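Local coordinates for hypothetical protein ybgI (Escherichia coli, Escherichia coli O157:H7, PDB 1NMO) that binds a pair of metal ions in a ring-shaped homohexamer and may take part in breaking down radiation-damaged nucleotides, at residues S144-R149 against Y211-H216; K153-G158 against Q198-A203. One frame throughout, in Å; residues are numbered along the deposited sequence.

Contact 1. Residues S144-R149 against Y211-H216; sequences SWIEAR and YAAGHH. With FE (Fe (III) ion), chain G.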
# COMPACT_ATOMS: atom_id res chain seq x y z
N SER A 144 -15.42 -8.25 17.62
CA SER A 144 -14.59 -7.10 17.99
C SER A 144 -13.98 -7.22 19.35
O SER A 144 -12.88 -6.75 19.58
CB SER A 144 -15.40 -5.82 17.99
OG SER A 144 -15.45 -5.42 16.66
N TRP A 145 -14.72 -7.83 20.26
CA TRP A 145 -14.25 -8.02 21.63
C TRP A 145 -13.03 -9.00 21.69
O TRP A 145 -11.98 -8.77 22.36
CB TRP A 145 -15.42 -8.62 22.40
CG TRP A 145 -15.08 -9.11 23.74
CD1 TRP A 145 -15.19 -10.38 24.22
CD2 TRP A 145 -14.71 -8.29 24.84
NE1 TRP A 145 -14.92 -10.41 25.59
CE2 TRP A 145 -14.62 -9.13 25.98
CE3 TRP A 145 -14.45 -6.91 24.97
CZ2 TRP A 145 -14.27 -8.64 27.23
CZ3 TRP A 145 -14.11 -6.42 26.22
CH2 TRP A 145 -14.02 -7.30 27.34
N ILE A 146 -13.21 -10.12 21.02
CA ILE A 146 -12.17 -11.14 20.96
C ILE A 146 -10.89 -10.48 20.39
O ILE A 146 -9.76 -10.67 20.93
CB ILE A 146 -12.68 -12.33 20.08
CG1 ILE A 146 -13.84 -13.00 20.84
CG2 ILE A 146 -11.60 -13.35 19.78
CD1 ILE A 146 -14.39 -14.34 20.25
N GLU A 147 -11.06 -9.66 19.36
CA GLU A 147 -9.90 -9.00 18.73
C GLU A 147 -9.18 -7.99 19.62
O GLU A 147 -7.93 -7.86 19.56
CB GLU A 147 -10.32 -8.34 17.41
CG GLU A 147 -9.37 -7.23 16.90
CD GLU A 147 -9.81 -6.70 15.49
OE1 GLU A 147 -10.92 -7.02 15.01
OE2 GLU A 147 -9.06 -5.94 14.85
N ALA A 148 -9.94 -7.26 20.45
CA ALA A 148 -9.34 -6.26 21.37
C ALA A 148 -8.66 -7.03 22.51
O ALA A 148 -7.61 -6.64 23.00
CB ALA A 148 -10.43 -5.36 21.92
N ARG A 149 -9.28 -8.12 22.97
CA ARG A 149 -8.73 -8.94 24.06
C ARG A 149 -7.48 -9.70 23.69
O ARG A 149 -6.51 -9.74 24.47
CB ARG A 149 -9.80 -9.94 24.55
CG ARG A 149 -11.05 -9.29 25.17
CD ARG A 149 -10.66 -8.06 26.01
NE ARG A 149 -10.45 -8.37 27.41
CZ ARG A 149 -9.39 -7.98 28.12
NH1 ARG A 149 -8.41 -7.26 27.54
NH2 ARG A 149 -9.32 -8.29 29.45
N TYR A 211 -15.83 -18.63 15.65
CA TYR A 211 -14.67 -17.73 15.67
C TYR A 211 -13.42 -18.60 15.64
O TYR A 211 -13.33 -19.56 16.43
CB TYR A 211 -14.58 -16.93 17.00
CG TYR A 211 -15.80 -16.11 17.23
CD1 TYR A 211 -16.96 -16.69 17.68
CD2 TYR A 211 -15.83 -14.78 16.83
CE1 TYR A 211 -18.15 -15.95 17.69
CE2 TYR A 211 -16.97 -14.03 16.85
CZ TYR A 211 -18.15 -14.61 17.27
OH TYR A 211 -19.32 -13.81 17.24
N ALA A 212 -12.46 -18.28 14.74
CA ALA A 212 -11.20 -19.05 14.68
C ALA A 212 -10.34 -17.92 15.19
O ALA A 212 -10.03 -17.01 14.42
CB ALA A 212 -10.86 -19.40 13.27
N ALA A 213 -9.99 -17.92 16.48
CA ALA A 213 -9.31 -16.76 17.05
C ALA A 213 -7.83 -16.78 17.00
O ALA A 213 -7.20 -15.88 17.56
CB ALA A 213 -9.76 -16.53 18.45
N GLY A 214 -7.28 -17.80 16.32
CA GLY A 214 -5.83 -17.93 16.21
C GLY A 214 -5.26 -19.02 17.08
O GLY A 214 -5.59 -19.10 18.25
N HIS A 215 -4.36 -19.85 16.56
CA HIS A 215 -3.79 -20.91 17.39
C HIS A 215 -2.87 -20.38 18.47
O HIS A 215 -3.03 -20.64 19.70
CB HIS A 215 -3.01 -21.92 16.56
CG HIS A 215 -2.70 -23.16 17.33
ND1 HIS A 215 -2.94 -24.43 16.83
CD2 HIS A 215 -2.11 -23.33 18.53
CE1 HIS A 215 -2.49 -25.34 17.69
NE2 HIS A 215 -1.98 -24.69 18.73
N HIS A 216 -1.83 -19.70 18.00
CA HIS A 216 -0.90 -19.05 18.96
C HIS A 216 -1.61 -18.01 19.88
O HIS A 216 -1.35 -17.96 21.11
CB HIS A 216 0.17 -18.32 18.21
CG HIS A 216 1.08 -17.55 19.11
ND1 HIS A 216 2.27 -18.08 19.60
CD2 HIS A 216 1.00 -16.28 19.58
CE1 HIS A 216 2.89 -17.16 20.32
NE2 HIS A 216 2.14 -16.06 20.32
FE FE G . -1.67 -26.06 20.50
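Ile146 alone carries the helix side of this contact, dropping its two branches onto Tyr211 and Ala213 of the facing segment: a compact example of a helix packed on a strand whose chain runs on to a metal ligand. Along residues 144-149, all within helix 139-150, Trp145 turns elsewhere: its NE1 bonds to the carbonyl of Leu116, while Arg149 CG, one turn on in the same helix, lies over the centre of the Trp145 ring, 3.6 Å above the plane. Ile146 follows, and its CB is directed at the strand. With CG1 beside the backbone N (chi1 -67°) and the chain then extended, CD1 comes over one face of the Tyr211 ring. The Ile146 CD1 methyl sits 4.1 Å from the Tyr211 ring centroid and 28° off the normal, a CH-pi contact displaced toward one side of the ring, where Ile146 CD1 and Tyr211 CD2 are 3.7 Å apart. The other branch, Ile146 CG2, meets Ala213 CB at 3.9 Å. Glu147, next in line, turns instead to Lys153 and Pro154.

The tyrosine is secured at its far end, where OH is hydrogen-bonded to Gly139 O near the start of the same helix, and its ring also stacks with Trp156. Beyond Ala213 the chain passes through Gly214, whose positive phi of 105° suits glycine, to His215. His215 NE2 binds an iron(III) ion at 2.3 Å, alongside His64 and Glu219, while ND1 is hydrogen-bonded to Glu194 OE2; gripped at both nitrogens, the ring is held in its rotation. Across the contact itself the helix meets the strand and the loop after it through buried hydrocarbon surfaces, and the polar groups, Tyr211 OH and the His215 ring among them, find their partners outside it.

Contact 2. Residues K153-G158 against Q198-A203; sequences KPLWCG and QTIHSA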
# COMPACT_ATOMS: atom_id res chain seq x y z
N LYS A 153 -7.39 -10.05 14.88
CA LYS A 153 -8.77 -10.14 14.31
C LYS A 153 -9.20 -11.59 14.08
O LYS A 153 -8.59 -12.33 13.30
CB LYS A 153 -8.84 -9.39 12.97
CG LYS A 153 -10.27 -9.26 12.35
CD LYS A 153 -10.23 -8.48 11.02
CE LYS A 153 -11.62 -8.21 10.43
NZ LYS A 153 -12.30 -9.54 10.10
N PRO A 154 -10.29 -12.03 14.71
CA PRO A 154 -10.58 -13.43 14.39
C PRO A 154 -11.42 -13.61 13.13
O PRO A 154 -12.10 -12.69 12.62
CB PRO A 154 -11.38 -13.87 15.62
CG PRO A 154 -12.33 -12.66 15.69
CD PRO A 154 -11.30 -11.50 15.67
N LEU A 155 -11.42 -14.84 12.63
CA LEU A 155 -12.29 -15.17 11.49
C LEU A 155 -13.63 -15.38 12.17
O LEU A 155 -13.72 -16.17 13.10
CB LEU A 155 -11.89 -16.50 10.84
CG LEU A 155 -13.04 -17.18 10.05
CD1 LEU A 155 -13.67 -16.11 9.18
CD2 LEU A 155 -12.54 -18.28 9.11
N TRP A 156 -14.68 -14.68 11.75
CA TRP A 156 -16.00 -14.89 12.37
C TRP A 156 -17.04 -15.28 11.30
O TRP A 156 -17.18 -14.62 10.27
CB TRP A 156 -16.47 -13.66 13.12
CG TRP A 156 -18.01 -13.59 13.44
CD1 TRP A 156 -18.76 -14.54 14.10
CD2 TRP A 156 -18.93 -12.55 13.07
NE1 TRP A 156 -20.09 -14.14 14.14
CE2 TRP A 156 -20.21 -12.93 13.52
CE3 TRP A 156 -18.79 -11.32 12.41
CZ2 TRP A 156 -21.35 -12.14 13.33
CZ3 TRP A 156 -19.93 -10.53 12.22
CH2 TRP A 156 -21.17 -10.94 12.68
N CYS A 157 -17.71 -16.40 11.53
CA CYS A 157 -18.71 -16.82 10.61
C CYS A 157 -19.99 -16.92 11.42
O CYS A 157 -20.17 -17.87 12.19
CB CYS A 157 -18.33 -18.17 9.99
SG CYS A 157 -19.63 -18.88 8.93
N GLY A 158 -20.88 -15.94 11.25
CA GLY A 158 -22.12 -15.98 12.04
C GLY A 158 -23.44 -15.70 11.34
O GLY A 158 -24.47 -15.43 11.97
N GLN A 198 -14.23 -27.83 6.54
CA GLN A 198 -15.53 -28.32 6.97
C GLN A 198 -16.21 -27.56 8.09
O GLN A 198 -17.44 -27.59 8.19
CB GLN A 198 -15.36 -29.77 7.34
CG GLN A 198 -14.47 -29.92 8.54
CD GLN A 198 -13.99 -31.33 8.65
OE1 GLN A 198 -14.81 -32.28 8.90
NE2 GLN A 198 -12.66 -31.53 8.40
N THR A 199 -15.39 -26.94 8.96
CA THR A 199 -15.83 -26.14 10.10
C THR A 199 -16.90 -25.11 9.70
O THR A 199 -17.91 -24.89 10.41
CB THR A 199 -14.65 -25.32 10.70
OG1 THR A 199 -13.44 -26.10 10.76
CG2 THR A 199 -15.03 -24.85 12.11
N ILE A 200 -16.66 -24.41 8.59
CA ILE A 200 -17.62 -23.41 8.08
C ILE A 200 -19.04 -23.96 7.77
O ILE A 200 -20.06 -23.29 7.99
CB ILE A 200 -17.03 -22.75 6.76
CG1 ILE A 200 -15.74 -22.02 7.10
CG2 ILE A 200 -18.01 -21.74 6.22
CD1 ILE A 200 -15.94 -20.98 8.15
N HIS A 201 -19.13 -25.16 7.23
CA HIS A 201 -20.47 -25.72 6.95
C HIS A 201 -21.13 -26.09 8.29
O HIS A 201 -22.38 -26.10 8.45
CB HIS A 201 -20.35 -26.99 6.05
CG HIS A 201 -19.51 -26.77 4.83
ND1 HIS A 201 -19.76 -25.74 3.95
CD2 HIS A 201 -18.38 -27.38 4.39
CE1 HIS A 201 -18.81 -25.71 3.02
NE2 HIS A 201 -17.96 -26.69 3.26
N SER A 202 -20.30 -26.47 9.25
CA SER A 202 -20.89 -26.80 10.55
C SER A 202 -21.48 -25.56 11.19
O SER A 202 -22.58 -25.62 11.71
CB SER A 202 -19.85 -27.40 11.50
OG SER A 202 -19.36 -28.63 10.98
N ALA A 203 -20.77 -24.43 11.13
CA ALA A 203 -21.24 -23.18 11.73
C ALA A 203 -22.54 -22.78 11.11
O ALA A 203 -23.54 -22.48 11.82
CB ALA A 203 -20.23 -22.08 11.49
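Cys157 and Leu155 point from strand 155-157, outermost in its sheet within this chain, toward helix 197-205, which covers this face of the mixed sheet in an alpha/beta sandwich with helices on both faces. The short strand and helix axes approach to 9.8 Å at 39°, and Ile200 and Ala203, three residues apart on the helix, supply its side of the interface.

Ile200 does not aim its CB straight at the strand; its CG1 branch brings the end of the side chain round. Ile200 CD1 thereby meets Cys157 CB at 4.1 Å and, more loosely, Leu155 CD2 at 4.4 Å. Ala203, by contrast, faces the strand directly with its CB. The cysteine sulfur, anti to its own backbone N (chi1 174°), extends from the strand toward that methyl, so that the CB and SG of one residue serve two different helix positions. Between Leu155 and Cys157, Trp156 starts out on the reverse side of the strand, where its NE1 is hydrogen-bonded to His209 ND1.

Around this patch, Phe210 of the neighbouring strand touches Ala203, whereas Pro246 of a second subunit packs on Leu155 and Asn245 of that subunit on Ile200, placing the contact beside an intersubunit surface. At the Gly158 end, Cys157 SG lies 4.1 Å from Ala203 CB.

Overall arrangement
Both contacts are buried and apolar, and both rest on the same mixed sheet, whose strands 209-212 and 155-157 are antiparallel neighbours. Their centres lie 12 Å apart, and Ala212 N and Leu155 O, 3.0 Å from each other, probably hydrogen-bond to join them. The covering helices differ: 139-150 in contact 1, 197-205 in contact 2, on opposite faces of the sheet. Contact 1 has its centre nearer the chain's centre, about 13 Å against 20 Å, adds an aromatic face to its aliphatic packing, and runs on to a metal ligand. Contact 2 uses aliphatic groups and a thiol on the strand outermost within this chain, with a second subunit packing alongside.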